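Local coordinates for protein B-agarase (Saccharophagus degradans, PDB 4BQ2) that cleaves agarose chains as a family 50 exo-beta-agarase, hydrolysing their beta-galactosidic linkages probably from a chain end, at residues D580-F583 with K584-G588; P455-D459 with P460-V464. All coordinates share one frame; numbering follows the deposited sequence.

Contact 1 and contact 2 are local and partly buried, with centres about 10 Å apart. Contact 1 lies within helix 565-593, where successive i to i+4 backbone bonds accompany a methyl-on-ring contact. Contact 2 is the entry to helix 460-477: a loop turns through aspartate-accepted bonds, and the first turn of the helix is capped by the Asp459 carboxylate. Both bury aromatic rings (Tyr582 and Phe583; Phe462) and leave a lysine exposed. They also touch each other: Gln581 NE2 reaches Val457 O at 3.1 Å, a probable hydrogen bond that ties helix 565-593 to the loop, and Val585 CG1 packs 3.7 Å from Phe462 CE2, joining the two helices.

Contact 1. Residues D580-F583 with K584-G588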
# COMPACT_ATOMS: atom_id res chain seq x y z
N ASP A 580 18.98 15.25 -1.86
CA ASP A 580 20.29 14.97 -2.47
C ASP A 580 21.24 14.20 -1.54
O ASP A 580 21.88 13.24 -1.96
CB ASP A 580 20.98 16.26 -2.88
CG ASP A 580 20.46 16.84 -4.18
OD1 ASP A 580 19.77 16.14 -4.97
OD2 ASP A 580 20.76 18.03 -4.44
N GLN A 581 21.30 14.62 -0.28
CA GLN A 581 22.17 13.99 0.70
C GLN A 581 21.71 12.57 1.05
O GLN A 581 22.57 11.66 1.22
CB GLN A 581 22.32 14.87 1.95
CG GLN A 581 23.17 14.28 3.07
CD GLN A 581 24.67 14.15 2.75
OE1 GLN A 581 25.18 14.71 1.77
NE2 GLN A 581 25.38 13.42 3.61
N TYR A 582 20.39 12.38 1.17
CA TYR A 582 19.83 11.04 1.40
C TYR A 582 20.29 10.10 0.27
O TYR A 582 20.90 9.03 0.53
CB TYR A 582 18.29 11.06 1.48
CG TYR A 582 17.72 9.65 1.52
CD1 TYR A 582 17.64 8.94 2.72
CD2 TYR A 582 17.33 9.01 0.35
CE1 TYR A 582 17.15 7.63 2.75
CE2 TYR A 582 16.87 7.70 0.36
CZ TYR A 582 16.79 7.02 1.56
OH TYR A 582 16.32 5.73 1.53
N PHE A 583 20.03 10.49 -0.98
CA PHE A 583 20.32 9.63 -2.14
C PHE A 583 21.80 9.46 -2.44
O PHE A 583 22.21 8.38 -2.85
CB PHE A 583 19.55 10.06 -3.40
CG PHE A 583 18.09 9.76 -3.32
CD1 PHE A 583 17.65 8.44 -3.36
CD2 PHE A 583 17.14 10.78 -3.13
CE1 PHE A 583 16.31 8.13 -3.22
CE2 PHE A 583 15.78 10.48 -3.01
CZ PHE A 583 15.36 9.15 -3.07
N LYS A 584 22.58 10.51 -2.17
CA LYS A 584 24.05 10.48 -2.26
C LYS A 584 24.60 9.41 -1.33
O LYS A 584 25.38 8.53 -1.76
CB LYS A 584 24.68 11.84 -1.93
CG LYS A 584 26.19 11.90 -2.24
CD LYS A 584 26.81 13.25 -1.88
CE LYS A 584 28.32 13.24 -2.03
NZ LYS A 584 28.99 14.26 -1.15
N VAL A 585 24.19 9.45 -0.07
CA VAL A 585 24.71 8.50 0.92
C VAL A 585 24.27 7.07 0.60
O VAL A 585 25.09 6.14 0.65
CB VAL A 585 24.30 8.87 2.36
CG1 VAL A 585 24.58 7.73 3.33
CG2 VAL A 585 25.06 10.09 2.79
N VAL A 586 23.00 6.89 0.26
CA VAL A 586 22.52 5.53 -0.02
C VAL A 586 23.16 4.96 -1.28
O VAL A 586 23.62 3.79 -1.28
CB VAL A 586 20.99 5.45 -0.10
CG1 VAL A 586 20.53 4.10 -0.65
CG2 VAL A 586 20.39 5.64 1.29
N HIS A 587 23.20 5.75 -2.34
CA HIS A 587 23.83 5.30 -3.57
C HIS A 587 25.29 4.93 -3.30
O HIS A 587 25.76 3.90 -3.78
CB HIS A 587 23.75 6.36 -4.67
CG HIS A 587 24.58 6.02 -5.85
ND1 HIS A 587 25.83 6.54 -6.06
CD2 HIS A 587 24.35 5.17 -6.88
CE1 HIS A 587 26.34 6.04 -7.17
NE2 HIS A 587 25.47 5.19 -7.68
N GLY A 588 26.00 5.76 -2.52
CA GLY A 588 27.41 5.50 -2.22
C GLY A 588 27.63 4.17 -1.53
O GLY A 588 28.57 3.43 -1.88
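Lys584 N donates to Asp580 O at 2.8 Å, one helical turn back, and Lys584 CB comes within 3.1 Å of Asp580 O. The rest of the lysine runs out extended past CG, and its side chain also touches Tyr620 of helix 611-620. Phe583 takes part through its carbonyl: His587 N donates to Phe583 O at 2.9 Å with an N-H...O angle of 159°. Its ring turns the other way, towards Ala617 and Tyr620, while Tyr582 CD2 sits over the centre of one ring face, 3.6 Å above the plane. Gln581 O accepts from Val585 N at 3.0 Å. With CG anti to the backbone N (chi1 178°) and a bend at chi2, the Gln581 side chain crosses that of Val585 at a slant, bringing NE2 to 3.4 Å from Val585 CG2, with Val457 O as the polar partner of this nitrogen. On the buried side, Val586 CG2 stands over one face of the Tyr582 ring, 4.1 Å from its centroid and 21° off the normal. This CH-pi contact is displaced towards the rim, and Tyr582 OH is hydrogen-bonded to Asp489 OD2. Four consecutive i to i+4 bonds, with side chains meeting at the same spacing, identify a regular alpha-helix. Helix 565-593 packs here against helices 460-477 and 611-620, consistent with the (beta/alpha)8-type catalytic domain known for this glycoside hydrolase family.

Contact 2. Residues P455-D459 with P460-V464; sequences PDVFD and PEFKV
The N-cap of helix 460-477 is Asp459, whose carboxylate meets Glu461; the same residue closes the type I beta turn that starts at Asp456. Asp459 OD1 accepts from Glu461 N at 3.1 Å, approached from above the carboxylate plane (66° out of it). A chi1 of 179° sets the carboxylate beside the residue's own carbonyl carbon, which brings OD1 to Glu461 N, while OD2 is held by Lys442 N. An Asx turn overlaps the start of the beta turn: Asp456 OD1 accepts from Phe458 N at 3.0 Å and has Thr520 as a further partner. Next to the cap, Phe462 N donates to Asp459 O with a bent N-H...O angle of 132°, and the phenylalanine ring lies beside the incoming loop. Val457 CG1 lies over one of its faces, 4.0 Å from the centroid, a CH-pi contact offset towards the rim. Pro455 CB touches Phe462 CE1 at 3.6 Å, and Phe441 meets the ring edge-to-face. One water ties loop to helix, donating to Val457 O at 2.8 Å and to Asp459 O at 2.7 Å, and accepting weakly from Lys463 N at 3.4 Å.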
# COMPACT_ATOMS: atom_id res chain seq x y z
N PRO A 455 15.36 10.13 8.62
CA PRO A 455 16.72 10.11 9.07
C PRO A 455 17.39 11.46 8.93
O PRO A 455 17.09 12.20 8.00
CB PRO A 455 17.40 9.10 8.10
CG PRO A 455 16.59 9.23 6.83
CD PRO A 455 15.18 9.41 7.34
N ASP A 456 18.29 11.78 9.85
CA ASP A 456 19.17 12.94 9.65
C ASP A 456 20.34 12.48 8.80
O ASP A 456 21.29 11.93 9.31
CB ASP A 456 19.70 13.55 10.96
CG ASP A 456 20.40 14.87 10.72
OD1 ASP A 456 21.05 14.98 9.65
OD2 ASP A 456 20.28 15.82 11.55
N VAL A 457 20.23 12.72 7.50
CA VAL A 457 21.14 12.17 6.52
C VAL A 457 22.49 12.86 6.53
O VAL A 457 23.40 12.44 5.82
CB VAL A 457 20.51 12.24 5.12
CG1 VAL A 457 19.29 11.33 5.06
CG2 VAL A 457 20.11 13.69 4.76
N PHE A 458 22.60 13.95 7.30
CA PHE A 458 23.90 14.63 7.49
C PHE A 458 24.66 14.13 8.74
O PHE A 458 25.84 14.45 8.92
CB PHE A 458 23.68 16.16 7.53
CG PHE A 458 23.36 16.76 6.18
CD1 PHE A 458 24.40 17.13 5.31
CD2 PHE A 458 22.06 16.95 5.79
CE1 PHE A 458 24.11 17.68 4.06
CE2 PHE A 458 21.78 17.49 4.55
CZ PHE A 458 22.81 17.86 3.69
N ASP A 459 23.99 13.35 9.59
CA ASP A 459 24.64 12.69 10.72
C ASP A 459 25.57 11.59 10.18
O ASP A 459 25.14 10.74 9.39
CB ASP A 459 23.56 12.14 11.66
CG ASP A 459 24.12 11.42 12.88
OD1 ASP A 459 25.36 11.32 13.04
OD2 ASP A 459 23.30 10.90 13.68
N PRO A 460 26.87 11.62 10.55
CA PRO A 460 27.79 10.57 10.05
C PRO A 460 27.30 9.13 10.34
O PRO A 460 27.52 8.23 9.53
CB PRO A 460 29.11 10.88 10.78
CG PRO A 460 29.06 12.40 10.95
CD PRO A 460 27.61 12.70 11.28
N GLU A 461 26.61 8.94 11.46
CA GLU A 461 26.00 7.65 11.81
C GLU A 461 24.94 7.17 10.83
O GLU A 461 24.77 5.94 10.68
CB GLU A 461 25.44 7.65 13.24
CG GLU A 461 24.91 6.29 13.73
CD GLU A 461 26.01 5.25 13.92
OE1 GLU A 461 27.22 5.60 13.84
OE2 GLU A 461 25.66 4.06 14.15
N PHE A 462 24.22 8.09 10.16
CA PHE A 462 23.35 7.64 9.08
C PHE A 462 24.17 6.90 8.00
O PHE A 462 23.82 5.79 7.57
CB PHE A 462 22.50 8.78 8.46
CG PHE A 462 21.66 8.31 7.28
CD1 PHE A 462 20.56 7.48 7.48
CD2 PHE A 462 22.01 8.65 5.98
CE1 PHE A 462 19.80 7.02 6.40
CE2 PHE A 462 21.25 8.20 4.89
CZ PHE A 462 20.16 7.38 5.10
N LYS A 463 25.28 7.49 7.56
CA LYS A 463 26.14 6.83 6.58
C LYS A 463 26.71 5.50 7.10
O LYS A 463 26.78 4.49 6.36
CB LYS A 463 27.28 7.76 6.13
CG LYS A 463 28.29 7.08 5.20
CD LYS A 463 29.20 8.11 4.53
CE LYS A 463 30.34 7.45 3.78
NZ LYS A 463 31.17 8.48 3.06
N VAL A 464 27.13 5.49 8.36
CA VAL A 464 27.57 4.23 9.00
C VAL A 464 26.51 3.12 8.82
O VAL A 464 26.82 1.99 8.42
CB VAL A 464 27.92 4.46 10.51
CG1 VAL A 464 28.27 3.14 11.23
CG2 VAL A 464 29.08 5.45 10.63
O HOH W 1 25.45 10.77 6.67